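Local coordinates for pectinesterase inhibitor 1 (Arabidopsis thaliana, PDB 1X91), which inhibits pectin methylesterase from flowers, siliques and leaves, using a four-helix bundle preceded by an N-terminal alpha-hairpin that inhibition requires, at residues Cys75-Glu78 against Tyr79-Ala82; Ala107-Asp110 against Gly111-Cys115; Ser133-Ile136 against Lys137-Gly141. The protein carries 1 engineered substitution. All coordinates share one frame; numbering follows the deposited sequence.

Overall arrangement
From the N terminus, the chain runs through the hairpin and helix 34-62 before reaching contact 1 on helix 66-94, contact 2 on helix 98-119 and contact 3 on helix 127-149. Each joins consecutive turns of one helix, so none closes a long loop, and the three follow in series without nesting or crossing. The bundle is tied between them. Cys-75 SG and Cys-115 SG form a disulfide (2.1 Å) from contact 1 to contact 2. Asp-113 OD1 and Lys-137 NZ make a salt bridge (2.8 Å) from contact 2 to contact 3. Tyr-79 OH probably hydrogen-bonds Ser-133 OG (2.6 Å), linking contact 1 to contact 3.

Contact 1: Cys75-Glu78 against Tyr79-Ala82; sequences CVDE and YESA
Tyr-79 meets Cys-75 one helical turn back, and this side of helix 66-94 is the tightly packed one. The backbone N of Tyr-79 donates to Cys-75 O over 2.8 Å, with an N-H...O angle of 156°. Besides accepting this helical bond, Cys-75 O is in contact with the aromatic ring, 3.3 Å from Tyr-79 CD1 and oblique to the ring. At the end of this segment, Ala-82 N bonds Glu-78 O, and the methyl carbon Ala-82 CB rests 3.3 Å from Glu-78 O.

The opposite character appears where acidic and hydroxyl groups face solvent. Glu-80 turns CG beside its backbone N (chi1 -67°), which brings Glu-80 CG to 3.2 Å from Val-76 O. The chain, extended beyond CG, then sets the carboxylate, with Glu-80 OE2 3.8 Å from Val-76 CG1. Nearby, Asp-77 OD1 and Glu-80 OE1 are 4.2 Å apart, their carboxylate planes turned 35° from each other; two like charges at this range would probably repel mildly, but both residues are exposed, so solvent would probably screen the effect. A water donates to Asp-77 O and also pairs with Ser-81 OG, but Ser-81 has two conformers, so that bridge is doubtful as a permanent feature.

Val-76 lies at the border: CG1 meets Glu-80, while the side chain also packs on Leu-53, Leu-56 and Ile-60 of helix 34-62. Toward helix 98-119, Cys-75 is disulfide-bonded to Cys-115, Glu-78 reaches Thr-114, and Tyr-79 touches Ala-112 and Cys-115. Beyond them, Tyr-79 OH is hydrogen-bonded to Ser-133 OG of helix 127-149.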
loop_
_atom_site.group_PDB
_atom_site.type_symbol
_atom_site.label_atom_id
_atom_site.label_comp_id
_atom_site.label_asym_id
_atom_site.label_seq_id
_atom_site.Cartn_x
_atom_site.Cartn_y
_atom_site.Cartn_z
ATOM N N CYS A 75 8.216 7.414 -9.792
ATOM C CA CYS A 75 7.034 7.004 -9.038
ATOM C C CYS A 75 6.121 6.142 -9.925
ATOM O O CYS A 75 5.590 5.130 -9.473
ATOM C CB CYS A 75 6.272 8.206 -8.455
ATOM S SG CYS A 75 7.058 8.984 -7.036
ATOM N N VAL A 76 5.978 6.490 -11.200
ATOM C CA VAL A 76 5.113 5.708 -12.086
ATOM C C VAL A 76 5.662 4.286 -12.240
ATOM O O VAL A 76 4.904 3.332 -12.168
ATOM C CB VAL A 76 4.954 6.371 -13.479
ATOM C CG1 VAL A 76 4.388 5.397 -14.512
ATOM C CG2 VAL A 76 4.085 7.605 -13.390
ATOM N N ASP A 77 6.967 4.174 -12.418
ATOM C CA ASP A 77 7.605 2.873 -12.560
ATOM C C ASP A 77 7.390 2.078 -11.280
ATOM O O ASP A 77 7.079 0.884 -11.354
ATOM C CB ASP A 77 9.075 3.025 -12.877
ATOM C CG ASP A 77 9.329 3.667 -14.228
ATOM O OD1 ASP A 77 8.425 3.728 -15.074
ATOM O OD2 ASP A 77 10.427 4.136 -14.510
ATOM N N GLU A 78 7.564 2.703 -10.125
ATOM C CA GLU A 78 7.406 2.004 -8.843
ATOM C C GLU A 78 5.969 1.548 -8.654
ATOM O O GLU A 78 5.727 0.444 -8.142
ATOM C CB GLU A 78 7.844 2.879 -7.671
ATOM C CG GLU A 78 9.344 3.186 -7.683
ATOM C CD GLU A 78 10.210 1.950 -7.511
ATOM O OE1 GLU A 78 9.798 1.020 -6.822
ATOM O OE2 GLU A 78 11.289 1.874 -8.135
ATOM N N TYR A 79 5.001 2.375 -9.047
ATOM C CA TYR A 79 3.612 2.029 -8.902
ATOM C C TYR A 79 3.141 0.958 -9.887
ATOM O O TYR A 79 2.295 0.139 -9.527
ATOM C CB TYR A 79 2.693 3.268 -8.882
ATOM C CG TYR A 79 2.611 3.835 -7.464
ATOM C CD1 TYR A 79 3.252 5.024 -7.125
ATOM C CD2 TYR A 79 2.102 3.067 -6.411
ATOM C CE1 TYR A 79 3.225 5.515 -5.825
ATOM C CE2 TYR A 79 2.100 3.546 -5.101
ATOM C CZ TYR A 79 2.652 4.808 -4.839
ATOM O OH TYR A 79 2.665 5.323 -3.555
ATOM N N GLU A 80 3.652 0.987 -11.126
ATOM C CA GLU A 80 3.343 -0.073 -12.065
ATOM C C GLU A 80 3.803 -1.440 -11.471
ATOM O O GLU A 80 3.068 -2.408 -11.488
ATOM C CB GLU A 80 3.934 0.194 -13.439
ATOM C CG GLU A 80 3.282 1.389 -14.138
ATOM C CD GLU A 80 3.864 1.689 -15.494
ATOM O OE1 GLU A 80 5.051 1.368 -15.723
ATOM O OE2 GLU A 80 3.117 2.291 -16.288
ATOM N N SER A 81 4.979 -1.433 -10.874
ATOM C CA SER A 81 5.540 -2.633 -10.260
ATOM C C SER A 81 4.756 -2.979 -9.012
ATOM O O SER A 81 4.456 -4.150 -8.763
ATOM C CB SER A 81 7.014 -2.425 -9.928
ATOM O OG SER A 81 7.789 -2.435 -11.122
ATOM N N ALA A 82 4.412 -1.978 -8.221
ATOM C CA ALA A 82 3.684 -2.256 -6.994
ATOM C C ALA A 82 2.320 -2.859 -7.289
ATOM O O ALA A 82 1.869 -3.764 -6.597
ATOM C CB ALA A 82 3.529 -1.019 -6.166
HETATM O O HOH W 1 7.703 -0.634 -13.574
#

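Contact 2: Ala107-Asp110 against Gly111-Cys115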
loop_
_atom_site.group_PDB
_atom_site.type_symbol
_atom_site.label_atom_id
_atom_site.label_comp_id
_atom_site.label_asym_id
_atom_site.label_seq_id
_atom_site.Cartn_x
_atom_site.Cartn_y
_atom_site.Cartn_z
ATOM N N ALA A 107 7.229 -6.158 -1.205
ATOM C CA ALA A 107 7.752 -5.563 -2.391
ATOM C C ALA A 107 6.940 -4.351 -2.792
ATOM O O ALA A 107 7.508 -3.334 -3.167
ATOM C CB ALA A 107 7.811 -6.548 -3.463
ATOM N N ALA A 108 5.621 -4.432 -2.674
ATOM C CA ALA A 108 4.778 -3.244 -2.954
ATOM C C ALA A 108 5.099 -2.096 -2.051
ATOM O O ALA A 108 5.151 -0.923 -2.504
ATOM C CB ALA A 108 3.311 -3.579 -2.877
ATOM N N LEU A 109 5.264 -2.356 -0.758
ATOM C CA LEU A 109 5.583 -1.321 0.224
ATOM C C LEU A 109 6.833 -0.570 -0.175
ATOM O O LEU A 109 6.889 0.654 -0.112
ATOM C CB LEU A 109 5.758 -1.967 1.616
ATOM C CG LEU A 109 5.874 -1.064 2.851
ATOM C CD1 LEU A 109 5.461 -1.867 4.145
ATOM C CD2 LEU A 109 7.242 -0.508 3.001
ATOM N N ASP A 110 7.843 -1.302 -0.624
ATOM C CA ASP A 110 9.096 -0.695 -1.060
ATOM C C ASP A 110 8.852 0.244 -2.224
ATOM O O ASP A 110 9.536 1.287 -2.328
ATOM C CB ASP A 110 10.083 -1.761 -1.524
ATOM C CG ASP A 110 10.880 -2.324 -0.419
ATOM O OD1 ASP A 110 10.555 -2.090 0.791
ATOM O OD2 ASP A 110 11.884 -3.025 -0.683
ATOM N N GLY A 111 7.892 -0.077 -3.089
ATOM C CA GLY A 111 7.543 0.812 -4.187
ATOM C C GLY A 111 7.001 2.115 -3.673
ATOM O O GLY A 111 7.434 3.201 -4.140
ATOM N N ALA A 112 6.055 2.089 -2.731
ATOM C CA ALA A 112 5.541 3.301 -2.137
ATOM C C ALA A 112 6.640 4.085 -1.418
ATOM O O ALA A 112 6.704 5.304 -1.556
ATOM C CB ALA A 112 4.369 3.021 -1.223
ATOM N N ASP A 113 7.511 3.403 -0.689
ATOM C CA ASP A 113 8.570 4.038 0.110
ATOM C C ASP A 113 9.560 4.705 -0.839
ATOM O O ASP A 113 10.062 5.822 -0.547
ATOM C CB ASP A 113 9.288 2.982 0.960
ATOM C CG ASP A 113 9.565 3.423 2.411
ATOM O OD1 ASP A 113 9.316 4.590 2.791
ATOM O OD2 ASP A 113 10.024 2.588 3.247
ATOM N N THR A 114 9.822 4.057 -1.952
ATOM C CA THR A 114 10.783 4.556 -2.945
ATOM C C THR A 114 10.218 5.799 -3.612
ATOM O O THR A 114 10.933 6.779 -3.757
ATOM C CB THR A 114 11.086 3.525 -3.995
ATOM O OG1 THR A 114 11.796 2.412 -3.432
ATOM C CG2 THR A 114 12.014 4.111 -5.107
ATOM N N CYS A 115 8.933 5.777 -3.965
ATOM C CA CYS A 115 8.269 6.989 -4.442
ATOM C C CYS A 115 8.437 8.137 -3.455
ATOM O O CYS A 115 8.847 9.245 -3.838
ATOM C CB CYS A 115 6.796 6.731 -4.765
ATOM S SG CYS A 115 5.962 8.274 -5.357
HETATM O O HOH W 2 11.049 0.131 2.454
#
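Thr-114 has its OG1 beside its own backbone N (chi1 -67°), and this rotation folds the hydroxyl back on Asp-110 one turn earlier. OG1 donates to Asp-110 O over 2.8 Å, while Thr-114 N donates to that same oxygen, also at 2.8 Å. The two donors arrive from opposite faces of the carbonyl plane, tilted 35° and 30° from it respectively, so one oxygen accepts both without the donors competing for the same space. The hydroxyl is thereby satisfied within its own helix, which would restrain the rotation about CA-CB.

A second pair depends on a different rotation. Leu-109 CG stands anti to its backbone N, and the side chain runs alongside that of Asp-113 in the same direction, with Leu-109 CD2 4.2 Å from Asp-113 OD2. Water joins the acids of this face: one molecule donates to Asp-110 OD1 and to Asp-113 OD2, each at 2.8 Å. Asp-110 OD1 and Asp-113 OD2 are themselves 5.3 Å apart, and the intervening donor probably eases the proximity of like charges. The other oxygen, Asp-113 OD1, forms a salt bridge with Lys-137 NZ.

Leu-109 faces helix 127-149, packing on Cys-140 and Leu-144. Toward helix 66-94 the residues are small: Ala-107 touches Asn-85, Ala-108 touches Leu-86, Gly-111 CA lies 3.5 Å from Glu-78 OE1, and Ala-112 touches Tyr-79. A helix presenting small residues to helix 66-94 and joined to it by the Cys-75–Cys-115 disulfide belongs to the four-helix bundle of the invertase and pectin methylesterase inhibitor family.

Contact 3: Ser133-Ile136 against Lys137-Gly141; sequences SKTI and KNLCG
Thr-135 and Leu-139, with Ile-136 and Cys-140, form i to i+4 pairs on helix 127-149, the last helix of the four-helix bundle. Apolar contacts come first. The side chains of Thr-135 and Leu-139 extend next to each other in a common direction, with the methyl CG2 of Thr-135 3.9 Å from Leu-139 CD1. Phe-20 of helix 18-27, in the N-terminal part of the chain, touches both residues. Ile-136 CG2 approaches Cys-140 SG at 4.1 Å; around this buried pair are Arg-48, Thr-52 and Thr-45 of helix 34-62 and Val-105 of helix 98-119.

The backbone bonds are the i to i+4 kind of an alpha helix. Leu-139 N bonds Thr-135 O at 2.9 Å, and Cys-140 N bonds Ile-136 O at 2.8 Å with an almost straight N-H...O angle of 169°.

Among polar side chains, Thr-135 turns its OG1 beside its backbone N (chi1 -72°), from where the hydroxyl hydrogen-bonds Asn-131 O, leaving CG2 directed to Leu-139. Lys-137 instead takes an extended chain, with CG anti to its backbone N, and NZ forms a salt bridge with Asp-113 OD1 of helix 98-119. Ser-133 OG is hydrogen-bonded to Val-129 O and to Tyr-79 OH. The amide ND2 of Asn-138 lies 3.2 Å from Lys-134 O, at an angle unsuited to a hydrogen bond.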
loop_
_atom_site.group_PDB
_atom_site.type_symbol
_atom_site.label_atom_id
_atom_site.label_comp_id
_atom_site.label_asym_id
_atom_site.label_seq_id
_atom_site.Cartn_x
_atom_site.Cartn_y
_atom_site.Cartn_z
ATOM N N SER A 133 1.036 7.812 -1.058
ATOM C CA SER A 133 2.187 6.945 -0.842
ATOM C C SER A 133 2.320 6.545 0.609
ATOM O O SER A 133 2.582 5.393 0.909
ATOM C CB SER A 133 3.492 7.574 -1.318
ATOM O OG SER A 133 3.488 7.669 -2.738
ATOM N N LYS A 134 2.123 7.504 1.493
ATOM C CA LYS A 134 2.092 7.196 2.917
ATOM C C LYS A 134 0.933 6.244 3.249
ATOM O O LYS A 134 1.114 5.290 4.001
ATOM C CB LYS A 134 1.969 8.479 3.749
ATOM C CG LYS A 134 3.190 9.305 3.723
ATOM C CD LYS A 134 3.003 10.586 4.557
ATOM C CE LYS A 134 4.238 11.448 4.530
ATOM N NZ LYS A 134 4.004 12.658 5.375
ATOM N N THR A 135 -0.239 6.473 2.694
ATOM C CA THR A 135 -1.419 5.623 2.919
ATOM C C THR A 135 -1.137 4.208 2.440
ATOM O O THR A 135 -1.439 3.241 3.118
ATOM C CB THR A 135 -2.611 6.211 2.198
ATOM O OG1 THR A 135 -2.991 7.406 2.924
ATOM C CG2 THR A 135 -3.820 5.261 2.170
ATOM N N ILE A 136 -0.516 4.067 1.280
ATOM C CA ILE A 136 -0.241 2.727 0.776
ATOM C C ILE A 136 0.804 2.036 1.629
ATOM O O ILE A 136 0.679 0.843 1.882
ATOM C CB ILE A 136 0.149 2.786 -0.730
ATOM C CG1 ILE A 136 -1.070 3.131 -1.543
ATOM C CG2 ILE A 136 0.804 1.481 -1.222
ATOM C CD1 ILE A 136 -0.772 3.697 -2.913
ATOM N N LYS A 137 1.833 2.752 2.078
ATOM C CA LYS A 137 2.804 2.174 2.946
ATOM C C LYS A 137 2.110 1.639 4.224
ATOM O O LYS A 137 2.404 0.520 4.672
ATOM C CB LYS A 137 3.871 3.217 3.251
ATOM C CG LYS A 137 4.897 2.772 4.179
ATOM C CD LYS A 137 6.058 3.824 4.152
ATOM C CE LYS A 137 7.029 3.478 5.190
ATOM N NZ LYS A 137 8.051 4.514 5.323
ATOM N N ASN A 138 1.220 2.442 4.774
ATOM C CA ASN A 138 0.496 2.050 6.000
ATOM C C ASN A 138 -0.402 0.832 5.765
ATOM O O ASN A 138 -0.450 -0.109 6.598
ATOM C CB ASN A 138 -0.329 3.238 6.480
ATOM C CG ASN A 138 0.540 4.344 7.066
ATOM O OD1 ASN A 138 1.645 4.085 7.537
ATOM N ND2 ASN A 138 0.046 5.587 6.989
ATOM N N LEU A 139 -1.143 0.822 4.658
ATOM C CA LEU A 139 -2.019 -0.291 4.303
ATOM C C LEU A 139 -1.183 -1.544 4.100
ATOM O O LEU A 139 -1.561 -2.625 4.544
ATOM C CB LEU A 139 -2.856 0.008 3.050
ATOM C CG LEU A 139 -3.959 1.020 3.259
ATOM C CD1 LEU A 139 -4.459 1.448 1.920
ATOM C CD2 LEU A 139 -5.105 0.373 4.050
ATOM N N CYS A 140 -0.044 -1.424 3.397
ATOM C CA CYS A 140 0.828 -2.613 3.276
ATOM C C CYS A 140 1.289 -3.108 4.631
ATOM O O CYS A 140 1.344 -4.328 4.854
ATOM C CB CYS A 140 2.034 -2.376 2.350
ATOM S SG CYS A 140 1.694 -2.114 0.604
ATOM N N GLY A 141 1.612 -2.190 5.529
ATOM C CA GLY A 141 2.046 -2.558 6.879
ATOM C C GLY A 141 0.973 -3.358 7.605
ATOM O O GLY A 141 1.286 -4.380 8.219
#